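Local coordinates for ABC transporter, substrate-binding protein (Streptococcus pneumoniae, PDB 5G61) that captures short- and long-chain fructooligosaccharides, with a preference for tetrasaccharides and larger, and delivers them to the ABC transporter that imports them, at residues P59-N64 against M310-V315; H209-N214 against M416-N421. All coordinates share one frame; numbering follows the deposited sequence.

Interaction 1. Residues P59-N64 against M310-V315; sequences PDAIHN and MVITSV
Backbone hydrogen bonds join Ile62 to Val311 in both directions: Ile62 N donates to Val311 O (3.1 Å) and Val311 N to Ile62 O, the second being the straighter, with 154° at the hydrogen. Ile62 O also takes a CA-H...O contact from Met310 CA. Further along, Thr313 N reaches Asp60 O at 3.3 Å, the longest of the backbone bonds.

The axes of strands 61-63 and 310-312 approach to 4.7 Å at 176°, so the pair is antiparallel. It forms one edge of a mixed four-stranded sheet, with 310-312 outermost and 61-63 flanked by the parallel strand 4-10. This sheet belongs to one lobe of the bacterial solute-binding protein fold.

One side-chain hydrogen bond extends the pairing: Thr313 OG1 donates to Pro59 O at 2.7 Å, lying in the carbonyl plane. With chi1 at 83°, OG1 sits between the threonine's backbone N and carbonyl carbon, and CG2 comes to 3.6 Å from Ala61 N.

Apolar contacts divide between the sheet faces. Ala61, His63, Met310 and Ile312 share one face, where Met310, bent at chi2 and chi3, brings CE to the edge of the His63 ring, 3.6 Å from CD2. Met310 SD lies 4.8 Å from the ring centroid of His63, also at the edge, an edge-on Met-aromatic contact; His63 ND1 is hydrogen-bonded to Thr9. On the other face Ile62 CB meets Val311 CG2 at 3.9 Å.

Interaction 2. Residues H209-N214 against M416-N421; sequences HLVVGN and MSNVNN
The amide of Asn214 is engaged at its edge on both polar atoms: OD1 accepts from Val419 N in its carbonyl plane, at 3.0 Å and 167°, while ND2 donates to Ser417 O, which lies close to the amide plane. Two nearly straight bonds to backbone atoms two residues apart fix the rotation of this amide, although the residue is exposed.

The contact is no sheet pairing. It ties the end of strand 210-212, half of a two-stranded antiparallel hairpin with 218-220, to the loop between helices 399-412 and 429-455. Strand 218-220 carries two residues of a calcium site, Asp219 and Phe220, and Val211 packs against Asp219.

The amide of Asn418 works in the reverse sense. Its ND2 gives a straight bond to Val212 O (2.8 Å), again near the amide's own plane, yet approaching from above the carbonyl plane of Val212.

Val212 supplies the apolar part. Its CB lies 3.5 Å from Asn420 O, and CG1, anti to the backbone N (chi1 177°), meets Asn420 CB at 4.0 Å; CG2 lies over the Asn421 carbonyl group, while Tyr486 of helix 475-491 also touches this side chain.

Two waters bridge the backbones. Water 2 accepts from Val212 N and lies 2.8 Å from Asn420 O. Water 1 accepts a hydrogen bond from Asn420 N at 2.9 Å, and also lies 2.8 Å from Val212 O and 2.9 Å from Asn214 OD1.

How the interactions relate
Interactions 1 and 2 lie in separate regions of the protein, their centres about 36 Å apart and their nearest atoms about 22 Å apart. Along the chain their segments alternate, 59-64, 209-214, 310-315 and 416-421, so the polypeptide passes between the regions more than once. They share no sheet: interaction 1 belongs to the four-stranded sheet containing 4-10 and 35-41, interaction 2 to the small hairpin 210-212/218-220. The fold is thus closed by contacts far apart in sequence: interaction 1 near the sugar site, the His63 side chain being about 9 Å from a bound talopyranose, and interaction 2 beside a calcium site, the side chain of Val211 lying about 8 Å from the calcium ion.

Interaction 1. Residues P59-N64 against M310-V315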
# COMPACT_ATOMS: atom_id res chain seq x y z
N PRO A 59 -0.18 15.52 -21.52
CA PRO A 59 0.68 16.58 -20.96
C PRO A 59 2.12 16.32 -21.38
O PRO A 59 2.38 15.38 -22.14
CB PRO A 59 0.47 16.44 -19.45
CG PRO A 59 0.24 14.95 -19.25
CD PRO A 59 -0.50 14.48 -20.52
N ASP A 60 3.07 17.11 -20.87
CA ASP A 60 4.48 16.81 -21.14
C ASP A 60 4.94 15.54 -20.44
O ASP A 60 5.93 14.93 -20.87
CB ASP A 60 5.36 17.98 -20.71
CG ASP A 60 5.06 19.24 -21.48
OD1 ASP A 60 4.97 19.19 -22.72
OD2 ASP A 60 4.87 20.29 -20.84
N ALA A 61 4.27 15.14 -19.36
CA ALA A 61 4.68 14.03 -18.50
C ALA A 61 3.58 13.79 -17.49
O ALA A 61 2.89 14.73 -17.07
CB ALA A 61 5.99 14.34 -17.76
N ILE A 62 3.41 12.53 -17.10
CA ILE A 62 2.48 12.17 -16.04
C ILE A 62 3.27 11.95 -14.76
O ILE A 62 4.09 11.04 -14.66
CB ILE A 62 1.66 10.93 -16.41
CG1 ILE A 62 0.92 11.19 -17.70
CG2 ILE A 62 0.73 10.64 -15.29
CD1 ILE A 62 0.11 10.02 -18.16
N HIS A 63 3.03 12.81 -13.80
CA HIS A 63 3.73 12.85 -12.53
C HIS A 63 2.86 12.17 -11.48
O HIS A 63 1.63 12.20 -11.56
CB HIS A 63 4.01 14.30 -12.15
CG HIS A 63 4.52 14.49 -10.76
ND1 HIS A 63 3.68 14.63 -9.68
CD2 HIS A 63 5.78 14.60 -10.29
CE1 HIS A 63 4.40 14.80 -8.59
NE2 HIS A 63 5.68 14.79 -8.93
N ASN A 64 3.52 11.52 -10.51
CA ASN A 64 2.81 10.72 -9.50
C ASN A 64 1.85 9.73 -10.17
O ASN A 64 0.82 9.35 -9.60
CB ASN A 64 2.06 11.59 -8.50
CG ASN A 64 1.94 10.92 -7.14
OD1 ASN A 64 2.69 10.00 -6.85
ND2 ASN A 64 1.01 11.37 -6.31
N MET A 310 6.48 8.43 -12.46
CA MET A 310 6.59 9.46 -13.49
C MET A 310 6.98 8.85 -14.84
O MET A 310 7.96 8.10 -14.92
CB MET A 310 7.61 10.55 -13.11
CG MET A 310 7.70 11.70 -14.11
SD MET A 310 7.38 13.38 -13.47
CE MET A 310 8.66 13.72 -12.32
N VAL A 311 6.23 9.19 -15.89
CA VAL A 311 6.61 8.86 -17.26
C VAL A 311 6.67 10.15 -18.08
O VAL A 311 6.14 11.19 -17.69
CB VAL A 311 5.66 7.83 -17.92
CG1 VAL A 311 5.74 6.50 -17.19
CG2 VAL A 311 4.23 8.34 -17.92
N ILE A 312 7.35 10.08 -19.22
CA ILE A 312 7.51 11.22 -20.11
C ILE A 312 6.80 10.91 -21.42
O ILE A 312 7.06 9.88 -22.04
CB ILE A 312 8.99 11.57 -20.34
CG1 ILE A 312 9.61 12.08 -19.04
CG2 ILE A 312 9.13 12.64 -21.44
CD1 ILE A 312 11.06 12.52 -19.19
N THR A 313 5.89 11.80 -21.81
CA THR A 313 5.07 11.55 -22.99
C THR A 313 5.83 11.91 -24.27
O THR A 313 6.80 12.68 -24.26
CB THR A 313 3.77 12.34 -22.94
OG1 THR A 313 4.02 13.67 -23.42
CG2 THR A 313 3.25 12.42 -21.52
N SER A 314 5.35 11.36 -25.38
CA SER A 314 5.93 11.63 -26.69
C SER A 314 5.69 13.05 -27.17
O SER A 314 6.36 13.47 -28.11
CB SER A 314 5.36 10.69 -27.73
OG SER A 314 3.97 10.94 -27.86
N VAL A 315 4.76 13.79 -26.57
CA VAL A 315 4.60 15.18 -26.97
C VAL A 315 5.50 16.12 -26.18
O VAL A 315 5.43 17.34 -26.37
CB VAL A 315 3.12 15.60 -26.86
CG1 VAL A 315 2.26 14.60 -27.58
CG2 VAL A 315 2.68 15.73 -25.40

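Interaction 2. Residues H209-N214 against M416-N421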
# COMPACT_ATOMS: atom_id res chain seq x y z
N HIS A 209 -3.38 -12.40 -3.57
CA HIS A 209 -3.82 -13.79 -3.47
C HIS A 209 -2.71 -14.74 -3.91
O HIS A 209 -2.98 -15.79 -4.50
CB HIS A 209 -5.09 -14.01 -4.29
CG HIS A 209 -6.14 -12.98 -4.02
ND1 HIS A 209 -6.57 -12.68 -2.75
CD2 HIS A 209 -6.83 -12.18 -4.86
CE1 HIS A 209 -7.50 -11.75 -2.81
NE2 HIS A 209 -7.68 -11.43 -4.08
N LEU A 210 -1.46 -14.37 -3.60
CA LEU A 210 -0.27 -15.09 -4.02
C LEU A 210 0.76 -15.12 -2.90
O LEU A 210 1.18 -14.07 -2.40
CB LEU A 210 0.36 -14.44 -5.26
CG LEU A 210 0.02 -15.01 -6.63
CD1 LEU A 210 0.97 -14.44 -7.66
CD2 LEU A 210 0.08 -16.55 -6.64
N VAL A 211 1.19 -16.33 -2.53
CA VAL A 211 2.33 -16.53 -1.66
C VAL A 211 3.25 -17.57 -2.29
O VAL A 211 2.89 -18.26 -3.25
CB VAL A 211 1.91 -16.94 -0.22
CG1 VAL A 211 1.00 -15.90 0.39
CG2 VAL A 211 1.27 -18.33 -0.21
N VAL A 212 4.46 -17.67 -1.75
CA VAL A 212 5.46 -18.63 -2.22
C VAL A 212 5.65 -19.68 -1.12
O VAL A 212 6.14 -19.37 -0.04
CB VAL A 212 6.80 -17.95 -2.56
CG1 VAL A 212 7.82 -18.99 -2.97
CG2 VAL A 212 6.63 -16.91 -3.66
N GLY A 213 5.26 -20.93 -1.41
CA GLY A 213 5.50 -22.01 -0.47
C GLY A 213 6.98 -22.33 -0.32
O GLY A 213 7.82 -21.99 -1.16
N ASN A 214 7.33 -23.02 0.77
CA ASN A 214 8.73 -23.36 0.99
C ASN A 214 9.23 -24.49 0.08
O ASN A 214 10.43 -24.79 0.07
CB ASN A 214 8.94 -23.70 2.46
CG ASN A 214 8.87 -22.48 3.35
OD1 ASN A 214 9.21 -21.36 2.92
ND2 ASN A 214 8.43 -22.67 4.59
N MET A 416 6.39 -15.50 10.35
CA MET A 416 6.54 -15.53 8.90
C MET A 416 7.37 -16.75 8.52
O MET A 416 8.58 -16.68 8.34
CB MET A 416 7.16 -14.23 8.41
CG MET A 416 6.42 -12.98 8.89
SD MET A 416 7.06 -11.48 8.09
CE MET A 416 6.42 -10.18 9.15
N SER A 417 6.70 -17.89 8.40
CA SER A 417 7.35 -19.15 8.06
C SER A 417 7.79 -19.25 6.60
O SER A 417 8.59 -20.14 6.28
CB SER A 417 6.40 -20.30 8.33
OG SER A 417 5.91 -20.22 9.64
N ASN A 418 7.26 -18.44 5.71
CA ASN A 418 7.63 -18.51 4.30
C ASN A 418 8.97 -17.78 4.11
O ASN A 418 9.08 -16.58 4.40
CB ASN A 418 6.54 -17.89 3.42
CG ASN A 418 5.20 -18.66 3.49
OD1 ASN A 418 4.54 -18.70 4.53
ND2 ASN A 418 4.79 -19.24 2.36
N VAL A 419 9.98 -18.52 3.68
CA VAL A 419 11.29 -17.93 3.43
C VAL A 419 11.21 -16.88 2.32
O VAL A 419 11.88 -15.84 2.39
CB VAL A 419 12.32 -19.02 3.08
CG1 VAL A 419 13.69 -18.41 2.89
CG2 VAL A 419 12.36 -20.06 4.17
N ASN A 420 10.40 -17.12 1.30
CA ASN A 420 10.30 -16.20 0.17
C ASN A 420 8.90 -15.66 0.04
O ASN A 420 7.92 -16.36 0.33
CB ASN A 420 10.67 -16.86 -1.16
CG ASN A 420 12.09 -17.36 -1.18
OD1 ASN A 420 12.33 -18.56 -1.33
ND2 ASN A 420 13.05 -16.45 -1.01
N ASN A 421 8.80 -14.42 -0.41
CA ASN A 421 7.56 -13.91 -1.00
C ASN A 421 7.77 -13.72 -2.50
O ASN A 421 8.82 -14.07 -3.07
CB ASN A 421 7.07 -12.63 -0.29
CG ASN A 421 8.00 -11.43 -0.47
OD1 ASN A 421 9.00 -11.51 -1.17
ND2 ASN A 421 7.66 -10.31 0.15
O HOH W 1 8.80 -19.50 0.77
O HOH W 2 5.09 -16.09 0.43